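Local coordinates for protein kinase, putative (Bodo saltans, PDB 6TLY) that serves as a kinetochore protein, its zinc-binding central domain probably directing it to centromeres and the whole protein probably acting as a serine/threonine kinase, at residues K45-R50 against C62-K67. Residues are numbered along the deposited sequence; the frame is centred on the assembly and turned at random. Where two conformers were deposited one is given.
With ZN (zinc ion), chain C.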
ATOM      1  N   LYS A  45     -18.370  -5.802   1.827  1.00 31.87           N
ATOM      2  CA  LYS A  45     -18.220  -5.789   0.376  1.00 31.88           C
ATOM      3  C   LYS A  45     -16.955  -5.024  -0.038  1.00 31.40           C
ATOM      4  O   LYS A  45     -16.277  -5.436  -0.975  1.00 32.40           O
ATOM      5  CB  LYS A  45     -19.470  -5.163  -0.265  1.00 34.67           C
ATOM      6  CG  LYS A  45     -19.402  -4.971  -1.782  1.00 40.22           C
ATOM      7  CD  LYS A  45     -20.441  -3.950  -2.243  1.00 45.51           C
ATOM      8  CE  LYS A  45     -20.352  -3.628  -3.718  1.00 50.15           C
ATOM      9  NZ  LYS A  45     -20.693  -4.803  -4.576  1.00 52.51           N
ATOM     10  N   ALA A  46     -16.623  -3.925   0.665  1.00 29.36           N
ATOM     11  CA  ALA A  46     -15.466  -3.108   0.316  1.00 28.48           C
ATOM     12  C   ALA A  46     -14.564  -2.897   1.519  1.00 27.56           C
ATOM     13  O   ALA A  46     -14.854  -2.070   2.387  1.00 27.72           O
ATOM     14  CB  ALA A  46     -15.919  -1.765  -0.239  1.00 28.74           C
ATOM     15  N   TYR A  47     -13.487  -3.671   1.587  1.00 25.96           N
ATOM     16  CA  TYR A  47     -12.533  -3.589   2.684  1.00 25.26           C
ATOM     17  C   TYR A  47     -11.122  -3.338   2.135  1.00 24.39           C
ATOM     18  O   TYR A  47     -10.970  -3.142   0.925  1.00 24.70           O
ATOM     19  CB  TYR A  47     -12.633  -4.785   3.666  1.00 25.36           C
ATOM     20  CG  TYR A  47     -12.559  -6.134   2.987  1.00 26.23           C
ATOM     21  CD1 TYR A  47     -13.669  -6.678   2.355  1.00 27.23           C
ATOM     22  CD2 TYR A  47     -11.391  -6.886   3.016  1.00 27.20           C
ATOM     23  CE1 TYR A  47     -13.606  -7.915   1.723  1.00 28.69           C
ATOM     24  CE2 TYR A  47     -11.323  -8.139   2.411  1.00 28.13           C
ATOM     25  CZ  TYR A  47     -12.433  -8.650   1.763  1.00 29.38           C
ATOM     26  OH  TYR A  47     -12.373  -9.878   1.148  1.00 30.86           O
ATOM     27  N   MET A  48     -10.115  -3.290   3.010  1.00 23.69           N
ATOM     28  CA  MET A  48      -8.781  -2.900   2.605  0.50 24.14           C
ATOM     29  C   MET A  48      -7.665  -3.768   3.170  1.00 23.67           C
ATOM     30  O   MET A  48      -7.863  -4.475   4.151  1.00 24.87           O
ATOM     31  CB  MET A  48      -8.551  -1.441   3.033  0.50 25.53           C
ATOM     32  CG  MET A  48      -8.583  -1.253   4.533  0.50 28.56           C
ATOM     33  SD  MET A  48      -8.000   0.348   5.135  0.50 35.73           S
ATOM     34  CE  MET A  48      -6.343   0.342   4.499  0.50 37.02           C
ATOM     35  N   TYR A  49      -6.536  -3.702   2.492  1.00 21.73           N
ATOM     36  CA  TYR A  49      -5.278  -4.309   2.958  1.00 21.83           C
ATOM     37  C   TYR A  49      -4.262  -3.175   3.086  1.00 20.95           C
ATOM     38  O   TYR A  49      -4.254  -2.292   2.269  1.00 21.08           O
ATOM     39  CB  TYR A  49      -4.826  -5.379   1.969  1.00 22.26           C
ATOM     40  CG  TYR A  49      -5.669  -6.628   1.949  1.00 23.82           C
ATOM     41  CD1 TYR A  49      -6.836  -6.708   1.211  1.00 24.54           C
ATOM     42  CD2 TYR A  49      -5.276  -7.750   2.647  1.00 24.98           C
ATOM     43  CE1 TYR A  49      -7.594  -7.862   1.168  1.00 25.57           C
ATOM     44  CE2 TYR A  49      -6.022  -8.913   2.622  1.00 25.77           C
ATOM     45  CZ  TYR A  49      -7.183  -8.975   1.876  1.00 26.56           C
ATOM     46  OH  TYR A  49      -7.910 -10.119   1.869  1.00 27.35           O
ATOM     47  N   ARG A  50      -3.426  -3.233   4.108  1.00 20.17           N
ATOM     48  CA  ARG A  50      -2.436  -2.154   4.285  1.00 20.59           C
ATOM     49  C   ARG A  50      -1.065  -2.688   4.700  1.00 21.16           C
ATOM     50  O   ARG A  50      -0.991  -3.644   5.436  1.00 21.30           O
ATOM     51  CB  ARG A  50      -2.937  -1.133   5.317  1.00 21.02           C
ATOM     52  CG  ARG A  50      -2.003   0.039   5.583  1.00 21.71           C
ATOM     53  CD  ARG A  50      -2.457   1.087   6.572  1.00 23.99           C
ATOM     54  NE  ARG A  50      -1.447   2.022   6.990  1.00 24.12           N
ATOM     55  CZ  ARG A  50      -0.975   2.999   6.253  1.00 26.14           C
ATOM     56  NH1 ARG A  50      -1.423   3.187   5.029  1.00 25.78           N
ATOM     57  NH2 ARG A  50      -0.057   3.794   6.741  1.00 24.72           N
ATOM     58  N   CYS A  62      -8.341  -5.360  -5.687  1.00 25.34           N
ATOM     59  CA  CYS A  62      -6.984  -5.350  -6.225  1.00 25.34           C
ATOM     60  C   CYS A  62      -6.079  -6.338  -5.462  1.00 25.70           C
ATOM     61  O   CYS A  62      -5.304  -7.079  -6.084  1.00 26.05           O
ATOM     62  CB  CYS A  62      -6.398  -3.939  -6.224  1.00 24.96           C
ATOM     63  SG  CYS A  62      -7.152  -2.799  -7.413  1.00 25.01           S
ATOM     64  N   ALA A  63      -6.194  -6.374  -4.128  1.00 24.89           N
ATOM     65  CA  ALA A  63      -5.339  -7.224  -3.314  1.00 25.93           C
ATOM     66  C   ALA A  63      -5.489  -8.737  -3.595  1.00 27.28           C
ATOM     67  O   ALA A  63      -4.496  -9.417  -3.867  1.00 27.67           O
ATOM     68  CB  ALA A  63      -5.550  -6.925  -1.840  1.00 25.48           C
ATOM     69  N   GLU A  64      -6.726  -9.217  -3.625  1.00 27.16           N
ATOM     70  CA  GLU A  64      -7.045 -10.619  -3.812  1.00 28.15           C
ATOM     71  C   GLU A  64      -6.826 -11.071  -5.259  1.00 29.60           C
ATOM     72  O   GLU A  64      -6.380 -12.201  -5.464  1.00 31.05           O
ATOM     73  CB  GLU A  64      -8.455 -10.897  -3.276  1.00 28.68           C
ATOM     74  CG  GLU A  64      -8.467 -10.769  -1.753  1.00 30.05           C
ATOM     75  CD  GLU A  64      -9.830 -10.652  -1.097  1.00 33.76           C
ATOM     76  OE1 GLU A  64     -10.837 -10.838  -1.812  1.00 35.20           O
ATOM     77  OE2 GLU A  64      -9.898 -10.349   0.118  1.00 33.22           O
ATOM     78  N   SER A  65      -7.002 -10.177  -6.241  1.00 29.31           N
ATOM     79  CA  SER A  65      -6.709 -10.527  -7.640  1.00 30.38           C
ATOM     80  C   SER A  65      -5.213 -10.328  -8.020  1.00 31.03           C
ATOM     81  O   SER A  65      -4.826 -10.634  -9.146  1.00 31.58           O
ATOM     82  CB  SER A  65      -7.617  -9.759  -8.596  1.00 32.47           C
ATOM     83  OG  SER A  65      -7.207  -8.412  -8.757  1.00 35.90           O
ATOM     84  N   ARG A  66      -4.385  -9.835  -7.082  1.00 30.63           N
ATOM     85  CA  ARG A  66      -2.965  -9.579  -7.283  1.00 31.53           C
ATOM     86  C   ARG A  66      -2.728  -8.538  -8.360  1.00 32.23           C
ATOM     87  O   ARG A  66      -1.820  -8.680  -9.173  1.00 32.62           O
ATOM     88  CB  ARG A  66      -2.165 -10.866  -7.544  1.00 32.70           C
ATOM     89  CG  ARG A  66      -1.809 -11.565  -6.261  1.00 35.24           C
ATOM     90  CD  ARG A  66      -2.924 -12.409  -5.709  1.00 36.89           C
ATOM     91  NE  ARG A  66      -2.495 -13.186  -4.545  1.00 38.91           N
ATOM     92  CZ  ARG A  66      -3.325 -13.801  -3.707  1.00 40.38           C
ATOM     93  NH1 ARG A  66      -4.637 -13.705  -3.873  1.00 39.85           N
ATOM     94  NH2 ARG A  66      -2.848 -14.502  -2.685  1.00 40.30           N
ATOM     95  N   LYS A  67      -3.580  -7.507  -8.384  1.00 32.15           N
ATOM     96  CA  LYS A  67      -3.422  -6.415  -9.324  1.00 32.59           C
ATOM     97  C   LYS A  67      -2.268  -5.560  -8.831  1.00 32.24           C
ATOM     98  O   LYS A  67      -2.104  -5.365  -7.629  1.00 32.85           O
ATOM     99  CB  LYS A  67      -4.697  -5.570  -9.409  1.00 34.86           C
ATOM    100  CG  LYS A  67      -5.638  -6.036 -10.501  1.00 40.64           C
ATOM    101  CD  LYS A  67      -6.447  -4.873 -11.058  1.00 46.18           C
ATOM    102  CE  LYS A  67      -5.566  -3.860 -11.756  1.00 49.95           C
ATOM    103  NZ  LYS A  67      -6.201  -2.520 -11.786  1.00 52.39           N
TER
HETATM  104 ZN    ZN C 702      -8.209  -1.279  -6.024  0.69 24.18          ZN
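Two tyrosine hydroxyls meet on one carboxylate oxygen of Glu64. Tyr47 OH donates to Glu64 OE2 at 2.7 Å, on the syn lone pair. Tyr49 OH donates to Glu64 OE2 at 2.7 Å too, but on the anti lone pair. The oxygen lies near the plane of the Tyr49 ring, at its edge, and the carboxylate stands almost upright to that ring, at 83°. The Tyr47 ring is turned 52° from the carboxylate. Glu64 has CG anti to its carbonyl carbon (chi1 -69°), and beyond CG its chain runs extended across to the hydroxyls. A glutamine in its place removes the negative charge, and the two hydroxyls would probably be held more weakly on the one oxygen.

The apolar part is small. Ala63 CB packs obliquely on the Tyr49 ring, 3.3 Å from CD1. Val58 of strand 56-59 touches both residues, and Arg19 of strand 18-20 touches both tyrosines.

Past the helix, Arg66 has positive phi. Arg66 N reaches Ala63 O at 3.2 Å and Lys67 N bonds to Cys62 O, the two bonds of a Schellman motif. Separately, Arg66 NH1 donates to Glu64 O at 2.8 Å.

Cys62 SG binds zinc at 2.3 Å; Cys32, Cys35 and Cys59 complete the Cys4 site. The contact thus packs the short helix 60-65, which carries this zinc ligand, against the central strand 48-51 of a three-stranded antiparallel sheet and the loop leading into it, in a C1-like zinc-binding domain.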